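Local coordinates for protein dehydrogenase (Chromobacterium violaceum, PDB 3Q2I) that probably oxidises a UDP-linked N-acetylaminosugar acid with NAD as the hydride acceptor, a step in making 2,3-diacetamido-2,3-dideoxy-D-mannuronic acid, at residues K13-L18 and D75-I80; A36-L41 and V311-R316; E207-Y212 and I336-S341. All blocks are in the same frame, centred on the assembly; numbering follows the deposited sequence.

Contact 1. Residues K13-L18 and D75-I80; sequences KIRFAL and DADIVI
Phe-16, Ala-17 and Leu-18 lie in parallel register with Ile-78, Val-79 and Ile-80, and the backbone hydrogen bonds run through Ala-17 and Arg-15. Ala-17 lies in the middle: its N donates to Ile-78 O at 2.9 Å, and its O receives Ile-80 N at 2.7 Å. Upstream, Arg-15 O is gripped twice. Ile-78 N reaches it nearly head-on, with a C=O...N angle of 161°, while Asp-77 N, at 2.8 Å, stands above the carbonyl plane, where no lone pair points.

The charged interactions cluster where the strands begin. Asp-77 turns its carboxylate back on the incoming strand, and OD2 takes Arg-15 N in an almost straight bond (2.8 Å, 175° at the hydrogen) on its anti side, somewhat out of the carboxylate plane. Because the same oxygen also forms a salt bridge with Arg-12, it links side-chain charge to the strand backbone. The Arg-15 chain folds at its third torsion, which carries the guanidinium over Asp-75, and NH1 makes a salt bridge to Asp-75 OD2 at 2.6 Å. The two planes are 56° apart, and Asp-75 O lies over one guanidinium face.

Apolar contacts divide between the two sheet faces. On one, Phe-16 and Ile-78 run side by side, pointing the same way, and Ile-80 CD1 comes obliquely to ring atom CD1 of Phe-16 at 3.6 Å. Leu-18 CD1 continues this layer against Ile-80 CG2, and helices 25-34 and 304-315 cover it. Near the opposite face, the methyls of Ala-17 and Ala-76 meet, CB to CB, at 3.7 Å.

Adjacent parallel strands 14-19 and 78-81, in a sheet of order 3-2-1-4-5-6, are the central pair of the NAD-binding Rossmann fold; the first runs into what is probably its glycine-rich GxGxxA turn, whose backbone amides would face the dinucleotide.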
ATOM      1  N   LYS A  13     -33.918   6.226  48.600  1.00 34.68           N
ATOM      2  CA  LYS A  13     -32.903   5.373  47.994  1.00 33.69           C
ATOM      3  C   LYS A  13     -32.835   5.687  46.493  1.00 30.31           C
ATOM      4  O   LYS A  13     -33.823   6.101  45.881  1.00 27.78           O
ATOM      5  CB  LYS A  13     -33.262   3.911  48.247  1.00 33.57           C
ATOM      6  CG  LYS A  13     -33.163   3.505  49.722  1.00 36.84           C
ATOM      7  CD  LYS A  13     -33.930   2.224  49.973  1.00 37.46           C
ATOM      8  CE  LYS A  13     -33.838   1.791  51.437  1.00 42.48           C
ATOM      9  NZ  LYS A  13     -34.525   0.481  51.647  1.00 41.69           N
ATOM     10  N   ILE A  14     -31.651   5.503  45.907  1.00 30.30           N
ATOM     11  CA  ILE A  14     -31.542   5.426  44.440  1.00 31.36           C
ATOM     12  C   ILE A  14     -32.248   4.192  43.864  1.00 29.68           C
ATOM     13  O   ILE A  14     -32.127   3.088  44.401  1.00 30.29           O
ATOM     14  CB  ILE A  14     -30.059   5.356  44.002  1.00 33.52           C
ATOM     15  CG1 ILE A  14     -29.206   6.351  44.807  1.00 28.42           C
ATOM     16  CG2 ILE A  14     -29.951   5.553  42.477  1.00 30.76           C
ATOM     17  CD1 ILE A  14     -29.663   7.818  44.633  1.00 29.00           C
ATOM     18  N   ARG A  15     -32.971   4.386  42.768  1.00 27.20           N
ATOM     19  CA  ARG A  15     -33.762   3.339  42.175  1.00 27.62           C
ATOM     20  C   ARG A  15     -33.052   2.771  40.943  1.00 26.62           C
ATOM     21  O   ARG A  15     -32.605   3.557  40.099  1.00 27.68           O
ATOM     22  CB  ARG A  15     -35.147   3.872  41.845  1.00 30.35           C
ATOM     23  CG  ARG A  15     -35.820   4.350  43.146  1.00 31.13           C
ATOM     24  CD  ARG A  15     -37.168   4.952  42.883  1.00 36.73           C
ATOM     25  NE  ARG A  15     -37.107   6.315  42.365  1.00 49.01           N
ATOM     26  CZ  ARG A  15     -38.171   7.111  42.292  1.00 54.35           C
ATOM     27  NH1 ARG A  15     -39.348   6.663  42.707  1.00 59.68           N
ATOM     28  NH2 ARG A  15     -38.069   8.343  41.808  1.00 55.53           N
ATOM     29  N   PHE A  16     -32.940   1.449  40.894  1.00 26.21           N
ATOM     30  CA  PHE A  16     -32.318   0.730  39.757  1.00 23.34           C
ATOM     31  C   PHE A  16     -33.328  -0.124  39.000  1.00 26.84           C
ATOM     32  O   PHE A  16     -34.244  -0.726  39.579  1.00 26.06           O
ATOM     33  CB  PHE A  16     -31.205  -0.141  40.305  1.00 19.71           C
ATOM     34  CG  PHE A  16     -29.985   0.624  40.761  1.00 25.75           C
ATOM     35  CD1 PHE A  16     -28.938   0.882  39.878  1.00 22.26           C
ATOM     36  CD2 PHE A  16     -29.909   1.174  42.039  1.00 26.40           C
ATOM     37  CE1 PHE A  16     -27.834   1.595  40.297  1.00 24.39           C
ATOM     38  CE2 PHE A  16     -28.803   1.880  42.468  1.00 25.84           C
ATOM     39  CZ  PHE A  16     -27.767   2.119  41.587  1.00 27.72           C
ATOM     40  N   ALA A  17     -33.181  -0.227  37.675  1.00 25.44           N
ATOM     41  CA  ALA A  17     -33.888  -1.258  36.926  1.00 21.81           C
ATOM     42  C   ALA A  17     -32.795  -2.073  36.222  1.00 25.43           C
ATOM     43  O   ALA A  17     -31.659  -1.565  36.017  1.00 22.42           O
ATOM     44  CB  ALA A  17     -34.826  -0.659  35.896  1.00 24.26           C
ATOM     45  N   LEU A  18     -33.080  -3.346  35.958  1.00 23.02           N
ATOM     46  CA  LEU A  18     -32.063  -4.166  35.310  1.00 22.75           C
ATOM     47  C   LEU A  18     -32.609  -4.969  34.134  1.00 26.09           C
ATOM     48  O   LEU A  18     -33.703  -5.529  34.187  1.00 26.47           O
ATOM     49  CB  LEU A  18     -31.363  -5.086  36.309  1.00 21.67           C
ATOM     50  CG  LEU A  18     -30.360  -6.170  35.866  1.00 21.82           C
ATOM     51  CD1 LEU A  18     -29.264  -6.374  36.849  1.00 20.88           C
ATOM     52  CD2 LEU A  18     -30.979  -7.485  35.390  1.00 24.49           C
ATOM     53  N   ASP A  75     -39.740   3.990  37.289  1.00 35.93           N
ATOM     54  CA  ASP A  75     -39.178   5.295  37.623  1.00 36.42           C
ATOM     55  C   ASP A  75     -37.794   5.091  38.219  1.00 33.41           C
ATOM     56  O   ASP A  75     -37.370   5.739  39.175  1.00 31.12           O
ATOM     57  CB  ASP A  75     -40.144   6.115  38.493  1.00 38.88           C
ATOM     58  CG  ASP A  75     -40.406   5.483  39.841  1.00 44.57           C
ATOM     59  OD1 ASP A  75     -40.069   4.304  40.067  1.00 42.55           O
ATOM     60  OD2 ASP A  75     -40.935   6.203  40.717  1.00 55.12           O
ATOM     61  N   ALA A  76     -37.062   4.131  37.655  1.00 29.61           N
ATOM     62  CA  ALA A  76     -35.688   3.939  38.105  1.00 29.41           C
ATOM     63  C   ALA A  76     -34.893   5.186  37.759  1.00 25.20           C
ATOM     64  O   ALA A  76     -35.235   5.878  36.800  1.00 31.09           O
ATOM     65  CB  ALA A  76     -35.066   2.703  37.409  1.00 27.49           C
ATOM     66  N   ASP A  77     -33.855   5.458  38.542  1.00 25.72           N
ATOM     67  CA  ASP A  77     -32.877   6.505  38.234  1.00 24.38           C
ATOM     68  C   ASP A  77     -31.898   5.969  37.160  1.00 24.83           C
ATOM     69  O   ASP A  77     -31.514   6.704  36.255  1.00 23.92           O
ATOM     70  CB  ASP A  77     -32.093   6.850  39.497  1.00 24.82           C
ATOM     71  CG  ASP A  77     -32.975   7.493  40.567  1.00 25.03           C
ATOM     72  OD1 ASP A  77     -33.619   8.491  40.224  1.00 28.64           O
ATOM     73  OD2 ASP A  77     -33.065   6.949  41.677  1.00 26.63           O
ATOM     74  N   ILE A  78     -31.474   4.728  37.343  1.00 25.50           N
ATOM     75  CA  ILE A  78     -30.471   4.067  36.484  1.00 23.50           C
ATOM     76  C   ILE A  78     -30.994   2.734  35.948  1.00 25.17           C
ATOM     77  O   ILE A  78     -31.641   1.971  36.670  1.00 24.76           O
ATOM     78  CB  ILE A  78     -29.240   3.771  37.314  1.00 24.94           C
ATOM     79  CG1 ILE A  78     -28.652   5.118  37.715  1.00 26.24           C
ATOM     80  CG2 ILE A  78     -28.261   2.791  36.534  1.00 21.25           C
ATOM     81  CD1 ILE A  78     -27.541   5.058  38.723  1.00 25.28           C
ATOM     82  N   VAL A  79     -30.716   2.438  34.678  1.00 24.01           N
ATOM     83  CA  VAL A  79     -31.117   1.184  34.037  1.00 21.89           C
ATOM     84  C   VAL A  79     -29.816   0.433  33.796  1.00 23.28           C
ATOM     85  O   VAL A  79     -28.871   1.006  33.235  1.00 20.74           O
ATOM     86  CB  VAL A  79     -31.853   1.365  32.691  1.00 21.04           C
ATOM     87  CG1 VAL A  79     -32.182  -0.003  32.052  1.00 20.67           C
ATOM     88  CG2 VAL A  79     -33.196   2.089  32.902  1.00 24.46           C
ATOM     89  N   ILE A  80     -29.735  -0.796  34.284  1.00 20.40           N
ATOM     90  CA  ILE A  80     -28.490  -1.567  34.287  1.00 20.97           C
ATOM     91  C   ILE A  80     -28.603  -2.542  33.112  1.00 22.39           C
ATOM     92  O   ILE A  80     -29.642  -3.204  32.931  1.00 19.52           O
ATOM     93  CB  ILE A  80     -28.387  -2.418  35.555  1.00 20.80           C
ATOM     94  CG1 ILE A  80     -28.379  -1.519  36.810  1.00 19.81           C
ATOM     95  CG2 ILE A  80     -27.163  -3.282  35.509  1.00 22.86           C
ATOM     96  CD1 ILE A  80     -29.011  -2.214  38.041  1.00 18.79           C
TER

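Contact 2. Residues A36-L41 and V311-R316; sequences ADRAEL and VIKTMR
The guanidinium of Arg-38 has Ile-312 over one face and Lys-313 at its edge. CG2 of Ile-312 comes within 3.4 Å of Arg-38 NH2 and 3.5 Å of Arg-38 CD, so this one methyl touches both the flat group and the aliphatic chain leading to it. Ile-312 CB also sits above the plane, 3.9 Å from it and offset toward the rim. In the plane itself, Lys-313 CG meets the edge of the group at NH2, 3.8 Å away. The second guanidinium, that of Arg-316, has Arg-38 CA at its edge, while Arg-38 O approaches NH1 obliquely at 3.1 Å. The two guanidinium planes are inclined by 44°.

A bend at the third torsion of Arg-38 (-67°) helps bring its flat end over Ile-312. The polar end is held by Asp-309, one turn before Lys-313 on the helix: OD1 of this carboxylate pairs with Arg-38 NH1 and OD2 with Lys-313 NZ. A shared anion between the two cations probably offsets their repulsion.

These residues join the start of strand 39-45, the second strand of the Rossmann sheet, to the C-terminal end of helix 304-315, which belongs to the sequence family's C-terminal domain yet packs against the nucleotide-binding half. Here the helix end lies beside strand 39-45, and Arg-316 is the first residue to leave helical backbone angles.

Deeper in the interface the contact is purely apolar. Ile-312 CD1 rests on Ala-39 CB at 3.9 Å, so the two branches of the isoleucine serve different partners: CG2 the arginine, CD1 the strand. Arg-316, bent at its second torsion (-107°), hydrogen-bonds the backbone oxygens of Ile-9 and Arg-12 through NH2, which anchors its guanidinium beside the loop that precedes strand 14-19.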
ATOM      1  N   ALA A  36     -28.525  -2.129  50.279  1.00 30.94           N
ATOM      2  CA  ALA A  36     -29.986  -1.990  50.382  1.00 34.73           C
ATOM      3  C   ALA A  36     -30.502  -0.742  51.137  1.00 34.13           C
ATOM      4  O   ALA A  36     -31.649  -0.349  50.953  1.00 37.62           O
ATOM      5  CB  ALA A  36     -30.622  -3.253  50.985  1.00 34.38           C
ATOM      6  N   ASP A  37     -29.687  -0.117  51.973  1.00 35.30           N
ATOM      7  CA  ASP A  37     -30.124   1.102  52.653  1.00 38.03           C
ATOM      8  C   ASP A  37     -30.076   2.350  51.776  1.00 39.10           C
ATOM      9  O   ASP A  37     -30.782   3.318  52.056  1.00 36.91           O
ATOM     10  CB  ASP A  37     -29.289   1.360  53.913  1.00 40.28           C
ATOM     11  CG  ASP A  37     -29.644   0.414  55.064  1.00 45.93           C
ATOM     12  OD1 ASP A  37     -30.756  -0.168  55.082  1.00 48.74           O
ATOM     13  OD2 ASP A  37     -28.790   0.242  55.961  1.00 54.27           O
ATOM     14  N   ARG A  38     -29.262   2.328  50.713  1.00 37.35           N
ATOM     15  CA  ARG A  38     -29.048   3.482  49.836  1.00 37.97           C
ATOM     16  C   ARG A  38     -29.724   3.264  48.483  1.00 34.82           C
ATOM     17  O   ARG A  38     -29.942   4.195  47.701  1.00 33.57           O
ATOM     18  CB  ARG A  38     -27.556   3.759  49.623  1.00 39.03           C
ATOM     19  CG  ARG A  38     -26.865   4.608  50.684  1.00 44.95           C
ATOM     20  CD  ARG A  38     -25.486   5.084  50.236  1.00 46.21           C
ATOM     21  NE  ARG A  38     -24.568   3.959  50.103  1.00 41.93           N
ATOM     22  CZ  ARG A  38     -23.375   3.979  49.514  1.00 39.27           C
ATOM     23  NH1 ARG A  38     -22.677   2.855  49.492  1.00 41.35           N
ATOM     24  NH2 ARG A  38     -22.860   5.084  48.971  1.00 30.42           N
ATOM     25  N   ALA A  39     -30.049   2.009  48.186  1.00 34.33           N
ATOM     26  CA  ALA A  39     -30.436   1.633  46.833  1.00 34.58           C
ATOM     27  C   ALA A  39     -31.479   0.527  46.842  1.00 34.65           C
ATOM     28  O   ALA A  39     -31.421  -0.390  47.669  1.00 36.89           O
ATOM     29  CB  ALA A  39     -29.198   1.130  46.065  1.00 33.50           C
ATOM     30  N   GLU A  40     -32.377   0.561  45.865  1.00 32.43           N
ATOM     31  CA  GLU A  40     -33.246  -0.574  45.621  1.00 33.85           C
ATOM     32  C   GLU A  40     -33.420  -0.908  44.142  1.00 33.14           C
ATOM     33  O   GLU A  40     -33.399  -0.028  43.275  1.00 31.37           O
ATOM     34  CB  GLU A  40     -34.628  -0.317  46.222  1.00 32.89           C
ATOM     35  CG  GLU A  40     -35.378   0.816  45.537  1.00 37.54           C
ATOM     36  CD  GLU A  40     -36.499   1.375  46.401  1.00 49.34           C
ATOM     37  OE1 GLU A  40     -36.798   2.586  46.274  1.00 41.51           O
ATOM     38  OE2 GLU A  40     -37.073   0.589  47.190  1.00 47.90           O
ATOM     39  N   LEU A  41     -33.625  -2.197  43.888  1.00 30.57           N
ATOM     40  CA  LEU A  41     -33.905  -2.696  42.551  1.00 30.69           C
ATOM     41  C   LEU A  41     -35.411  -2.881  42.414  1.00 30.53           C
ATOM     42  O   LEU A  41     -35.989  -3.757  43.059  1.00 34.97           O
ATOM     43  CB  LEU A  41     -33.150  -4.015  42.330  1.00 27.53           C
ATOM     44  CG  LEU A  41     -33.372  -4.680  40.973  1.00 27.85           C
ATOM     45  CD1 LEU A  41     -32.714  -3.866  39.852  1.00 25.03           C
ATOM     46  CD2 LEU A  41     -32.656  -6.021  41.114  1.00 27.44           C
ATOM     47  N   VAL A 311     -21.317   4.546  42.004  1.00 24.64           N
ATOM     48  CA  VAL A 311     -22.476   4.900  41.212  1.00 23.02           C
ATOM     49  C   VAL A 311     -23.504   5.577  42.131  1.00 23.14           C
ATOM     50  O   VAL A 311     -24.082   6.599  41.766  1.00 24.20           O
ATOM     51  CB  VAL A 311     -23.091   3.675  40.550  1.00 24.38           C
ATOM     52  CG1 VAL A 311     -24.416   3.967  39.876  1.00 23.36           C
ATOM     53  CG2 VAL A 311     -22.084   3.050  39.528  1.00 24.19           C
ATOM     54  N   ILE A 312     -23.685   4.985  43.310  1.00 24.21           N
ATOM     55  CA  ILE A 312     -24.565   5.587  44.331  1.00 25.91           C
ATOM     56  C   ILE A 312     -24.090   6.956  44.756  1.00 23.91           C
ATOM     57  O   ILE A 312     -24.875   7.893  44.684  1.00 26.98           O
ATOM     58  CB  ILE A 312     -24.744   4.622  45.528  1.00 24.45           C
ATOM     59  CG1 ILE A 312     -25.633   3.456  45.078  1.00 26.06           C
ATOM     60  CG2 ILE A 312     -25.462   5.333  46.736  1.00 25.17           C
ATOM     61  CD1 ILE A 312     -25.419   2.219  45.941  1.00 30.13           C
ATOM     62  N   LYS A 313     -22.830   7.088  45.140  1.00 23.70           N
ATOM     63  CA  LYS A 313     -22.273   8.401  45.466  1.00 25.24           C
ATOM     64  C   LYS A 313     -22.444   9.415  44.342  1.00 27.96           C
ATOM     65  O   LYS A 313     -22.821  10.575  44.567  1.00 25.98           O
ATOM     66  CB  LYS A 313     -20.821   8.316  45.919  1.00 25.01           C
ATOM     67  CG  LYS A 313     -20.604   7.571  47.225  1.00 27.32           C
ATOM     68  CD  LYS A 313     -19.127   7.471  47.515  1.00 28.58           C
ATOM     69  CE  LYS A 313     -18.948   7.365  49.018  1.00 32.36           C
ATOM     70  NZ  LYS A 313     -18.203   6.142  49.375  1.00 36.44           N
ATOM     71  N   THR A 314     -22.265   8.982  43.089  1.00 24.92           N
ATOM     72  CA  THR A 314     -22.441   9.946  42.010  1.00 23.21           C
ATOM     73  C   THR A 314     -23.866  10.465  42.021  1.00 22.32           C
ATOM     74  O   THR A 314     -24.098  11.668  41.824  1.00 26.23           O
ATOM     75  CB  THR A 314     -22.125   9.256  40.623  1.00 21.04           C
ATOM     76  OG1 THR A 314     -20.748   8.888  40.644  1.00 23.04           O
ATOM     77  CG2 THR A 314     -22.404  10.186  39.438  1.00 26.37           C
ATOM     78  N   MET A 315     -24.834   9.579  42.182  1.00 24.80           N
ATOM     79  CA  MET A 315     -26.244   9.959  42.113  1.00 25.60           C
ATOM     80  C   MET A 315     -26.624  10.882  43.291  1.00 28.07           C
ATOM     81  O   MET A 315     -27.524  11.725  43.162  1.00 27.18           O
ATOM     82  CB  MET A 315     -27.134   8.726  42.109  1.00 25.07           C
ATOM     83  CG  MET A 315     -27.008   7.849  40.858  1.00 26.15           C
ATOM     84  SD  MET A 315     -26.962   8.802  39.321  1.00 34.52           S
ATOM     85  CE  MET A 315     -28.710   8.955  39.191  1.00 27.09           C
ATOM     86  N   ARG A 316     -25.830  10.790  44.351  1.00 28.16           N
ATOM     87  CA  ARG A 316     -26.082  11.588  45.565  1.00 29.20           C
ATOM     88  C   ARG A 316     -25.277  12.872  45.575  1.00 33.58           C
ATOM     89  O   ARG A 316     -25.296  13.617  46.564  1.00 33.84           O
ATOM     90  CB  ARG A 316     -25.745  10.770  46.802  1.00 31.03           C
ATOM     91  CG  ARG A 316     -26.792   9.749  47.063  1.00 29.90           C
ATOM     92  CD  ARG A 316     -27.662  10.071  48.236  1.00 43.11           C
ATOM     93  NE  ARG A 316     -28.087   8.764  48.705  1.00 44.33           N
ATOM     94  CZ  ARG A 316     -29.279   8.238  48.456  1.00 40.99           C
ATOM     95  NH1 ARG A 316     -29.545   7.013  48.883  1.00 45.11           N
ATOM     96  NH2 ARG A 316     -30.211   8.961  47.846  1.00 40.65           N
TER

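Contact 3. Residues E207-Y212 and I336-S341; sequences ESVQAY and IAMYLS
Helix-on-sheet packing in the C-terminal alpha/beta domain sets Val-209 and Ala-211 of strand 206-214 against Ala-337, Met-338 and Ser-341 of helix 325-344. The short axes approach to 6.8 Å and cross at -54°. This close approach accords with the small residues at the interface, two alanines and a serine, and all five residues are buried.

Alternation along the strand selects its contacts: Val-209 and Ala-211 direct their CB atoms at the helix, whereas Gln-210 and Tyr-212 direct theirs away, to the face where a second subunit packs. There, Tyr-212 OH hydrogen-bonds Ser-208 OG of that subunit, so the strand has the helix on one face and a protein interface on the other.

Val-209 works through one branch. CG1 is anti to the carbonyl carbon, which places CG2 between the backbone N and C. This methyl meets the helix backbone at Ala-337 C and Met-338 N, each at 3.8 Å. Ala-211 CB, two residues on, abuts Met-338 O at 3.6 Å, with Met-338 CB slightly farther off.

Val-209 pairs through its backbone with Val-348; at Ala-211 a serine hydroxyl takes the amide, consistent with Ser-341 standing in where that pairing ends. Ser-341 holds OG opposite its own backbone N (chi1 174°), directing the oxygen at the strand. Arg-346 O hydrogen-bonds the same hydroxyl, which thus bridges the strand to the segment following the helix. OG lies 3.4 Å from Gln-210 CA and accepts Ala-211 N at 2.9 Å, with a bent angle of 145° at the hydrogen.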
ATOM      1  N   GLU A 207      -0.092   4.782  20.954  1.00 14.22           N
ATOM      2  CA  GLU A 207       0.121   5.328  19.616  1.00 12.35           C
ATOM      3  C   GLU A 207      -0.376   4.370  18.540  1.00 13.35           C
ATOM      4  O   GLU A 207      -1.175   4.769  17.700  1.00 12.60           O
ATOM      5  CB  GLU A 207       1.622   5.565  19.379  1.00 15.54           C
ATOM      6  CG  GLU A 207       1.854   6.241  18.030  1.00 14.36           C
ATOM      7  CD  GLU A 207       3.271   6.707  17.864  1.00 17.95           C
ATOM      8  OE1 GLU A 207       4.018   6.097  17.085  1.00 22.15           O
ATOM      9  OE2 GLU A 207       3.667   7.639  18.586  1.00 23.67           O
ATOM     10  N   SER A 208      -0.026   3.079  18.661  1.00 12.86           N
ATOM     11  CA  SER A 208      -0.423   2.127  17.597  1.00 12.02           C
ATOM     12  C   SER A 208      -0.317   0.702  18.145  1.00 12.58           C
ATOM     13  O   SER A 208       0.359   0.480  19.185  1.00 12.68           O
ATOM     14  CB  SER A 208       0.392   2.327  16.312  1.00 13.34           C
ATOM     15  OG  SER A 208       1.777   1.995  16.523  1.00 14.96           O
ATOM     16  N   VAL A 209      -0.967  -0.217  17.436  1.00 12.95           N
ATOM     17  CA  VAL A 209      -0.842  -1.633  17.758  1.00 11.23           C
ATOM     18  C   VAL A 209      -0.605  -2.422  16.484  1.00 12.05           C
ATOM     19  O   VAL A 209      -0.989  -2.011  15.382  1.00 12.48           O
ATOM     20  CB  VAL A 209      -2.134  -2.149  18.452  1.00 12.68           C
ATOM     21  CG1 VAL A 209      -2.384  -1.389  19.760  1.00 14.10           C
ATOM     22  CG2 VAL A 209      -3.345  -2.049  17.510  1.00 13.41           C
ATOM     23  N   GLN A 210      -0.061  -3.647  16.674  1.00 12.44           N
ATOM     24  CA  GLN A 210       0.062  -4.640  15.589  1.00 12.57           C
ATOM     25  C   GLN A 210      -0.363  -5.983  16.174  1.00 12.97           C
ATOM     26  O   GLN A 210       0.234  -6.416  17.161  1.00 16.95           O
ATOM     27  CB  GLN A 210       1.540  -4.794  15.194  1.00 16.94           C
ATOM     28  CG  GLN A 210       2.096  -3.509  14.658  1.00 20.24           C
ATOM     29  CD  GLN A 210       3.633  -3.455  14.672  1.00 30.29           C
ATOM     30  OE1 GLN A 210       4.232  -2.671  13.951  1.00 26.72           O
ATOM     31  NE2 GLN A 210       4.263  -4.282  15.505  1.00 29.34           N
ATOM     32  N   ALA A 211      -1.372  -6.638  15.617  1.00 11.01           N
ATOM     33  CA  ALA A 211      -1.982  -7.791  16.281  1.00 12.65           C
ATOM     34  C   ALA A 211      -2.086  -9.010  15.369  1.00 12.32           C
ATOM     35  O   ALA A 211      -2.115  -8.861  14.140  1.00 13.68           O
ATOM     36  CB  ALA A 211      -3.317  -7.436  16.929  1.00 13.08           C
ATOM     37  N   TYR A 212      -2.059 -10.211  15.981  1.00 10.92           N
ATOM     38  CA  TYR A 212      -2.457 -11.440  15.305  1.00 11.35           C
ATOM     39  C   TYR A 212      -3.520 -12.072  16.220  1.00 13.83           C
ATOM     40  O   TYR A 212      -3.378 -12.042  17.440  1.00 14.95           O
ATOM     41  CB  TYR A 212      -1.341 -12.498  15.204  1.00 11.57           C
ATOM     42  CG  TYR A 212      -0.182 -12.161  14.304  1.00 11.15           C
ATOM     43  CD1 TYR A 212      -0.262 -12.427  12.950  1.00 13.03           C
ATOM     44  CD2 TYR A 212       1.025 -11.751  14.847  1.00 18.14           C
ATOM     45  CE1 TYR A 212       0.801 -12.102  12.125  1.00 13.44           C
ATOM     46  CE2 TYR A 212       2.119 -11.477  14.022  1.00 19.26           C
ATOM     47  CZ  TYR A 212       2.001 -11.720  12.682  1.00 15.26           C
ATOM     48  OH  TYR A 212       3.040 -11.402  11.824  1.00 17.06           O
ATOM     49  N   ILE A 336     -10.795  -2.254  19.215  1.00 13.58           N
ATOM     50  CA  ILE A 336     -11.207  -2.151  17.794  1.00 11.12           C
ATOM     51  C   ILE A 336      -9.931  -1.964  16.966  1.00 10.51           C
ATOM     52  O   ILE A 336      -9.848  -2.630  15.903  1.00 12.66           O
ATOM     53  CB  ILE A 336     -12.193  -0.963  17.557  1.00 11.39           C
ATOM     54  CG1 ILE A 336     -13.486  -1.278  18.340  1.00 15.25           C
ATOM     55  CG2 ILE A 336     -12.434  -0.772  16.067  1.00 12.50           C
ATOM     56  CD1 ILE A 336     -14.253  -2.498  17.850  1.00 16.03           C
ATOM     57  N   ALA A 337      -8.921  -1.246  17.468  1.00 12.32           N
ATOM     58  CA  ALA A 337      -7.678  -1.138  16.676  1.00 11.35           C
ATOM     59  C   ALA A 337      -6.973  -2.501  16.584  1.00 12.10           C
ATOM     60  O   ALA A 337      -6.472  -2.855  15.489  1.00 12.85           O
ATOM     61  CB  ALA A 337      -6.727  -0.158  17.343  1.00 13.12           C
ATOM     62  N   MET A 338      -6.977  -3.279  17.673  1.00 12.92           N
ATOM     63  CA  MET A 338      -6.364  -4.624  17.673  1.00 12.13           C
ATOM     64  C   MET A 338      -7.140  -5.505  16.672  1.00 13.43           C
ATOM     65  O   MET A 338      -6.511  -6.241  15.893  1.00 12.95           O
ATOM     66  CB  MET A 338      -6.427  -5.304  19.066  1.00 13.25           C
ATOM     67  CG  MET A 338      -5.698  -4.516  20.130  1.00 16.77           C
ATOM     68  SD  MET A 338      -5.965  -5.398  21.707  1.00 22.60           S
ATOM     69  CE  MET A 338      -4.864  -4.472  22.757  1.00 23.50           C
ATOM     70  N   TYR A 339      -8.473  -5.449  16.689  1.00 13.42           N
ATOM     71  CA  TYR A 339      -9.276  -6.252  15.743  1.00 12.95           C
ATOM     72  C   TYR A 339      -9.082  -5.876  14.282  1.00 12.89           C
ATOM     73  O   TYR A 339      -8.943  -6.769  13.453  1.00 13.64           O
ATOM     74  CB  TYR A 339     -10.754  -6.318  16.180  1.00 14.51           C
ATOM     75  CG  TYR A 339     -11.057  -7.232  17.352  1.00 14.26           C
ATOM     76  CD1 TYR A 339     -10.073  -8.023  17.944  1.00 13.40           C
ATOM     77  CD2 TYR A 339     -12.359  -7.287  17.851  1.00 16.19           C
ATOM     78  CE1 TYR A 339     -10.390  -8.892  19.026  1.00 14.33           C
ATOM     79  CE2 TYR A 339     -12.690  -8.178  18.881  1.00 15.72           C
ATOM     80  CZ  TYR A 339     -11.702  -8.980  19.441  1.00 13.60           C
ATOM     81  OH  TYR A 339     -12.004  -9.875  20.491  1.00 14.74           O
ATOM     82  N   LEU A 340      -9.014  -4.579  14.004  1.00 11.11           N
ATOM     83  CA  LEU A 340      -8.715  -4.142  12.629  1.00 11.30           C
ATOM     84  C   LEU A 340      -7.297  -4.596  12.244  1.00 11.65           C
ATOM     85  O   LEU A 340      -7.070  -5.027  11.123  1.00 11.55           O
ATOM     86  CB  LEU A 340      -8.810  -2.624  12.547  1.00 12.98           C
ATOM     87  CG  LEU A 340     -10.239  -2.088  12.643  1.00 14.02           C
ATOM     88  CD1 LEU A 340     -10.160  -0.582  12.907  1.00 13.89           C
ATOM     89  CD2 LEU A 340     -10.996  -2.443  11.357  1.00 13.94           C
ATOM     90  N   SER A 341      -6.349  -4.457  13.159  1.00 11.86           N
ATOM     91  CA  SER A 341      -4.954  -4.803  12.823  1.00 12.63           C
ATOM     92  C   SER A 341      -4.844  -6.309  12.552  1.00 10.99           C
ATOM     93  O   SER A 341      -4.180  -6.724  11.584  1.00 12.68           O
ATOM     94  CB  SER A 341      -4.095  -4.450  14.048  1.00 12.30           C
ATOM     95  OG  SER A 341      -2.744  -4.910  13.772  1.00 14.13           O
TER

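Overall arrangement
From the N terminus, strand 14-19 opens contact 1, which closes at 75-80 after a loop through the first helices and strands of the nucleotide-binding half. Segment 36-41 leaves from within that loop and finds its partner only at 311-316, so contacts 1 and 2 cross; they touch through neighbouring strands 14-19 and 39-45, their centres 9 Å apart. Contact 3 opens at 207-212, inside the long span of contact 2, and closes beyond it at 336-341, so these two cross as well, whereas contacts 1 and 3 are in series. Contact 3 lies in the C-terminal domain, its centre about 37 Å from that of contact 1; contact 2 brings a helix from late in the chain back onto the Rossmann fold.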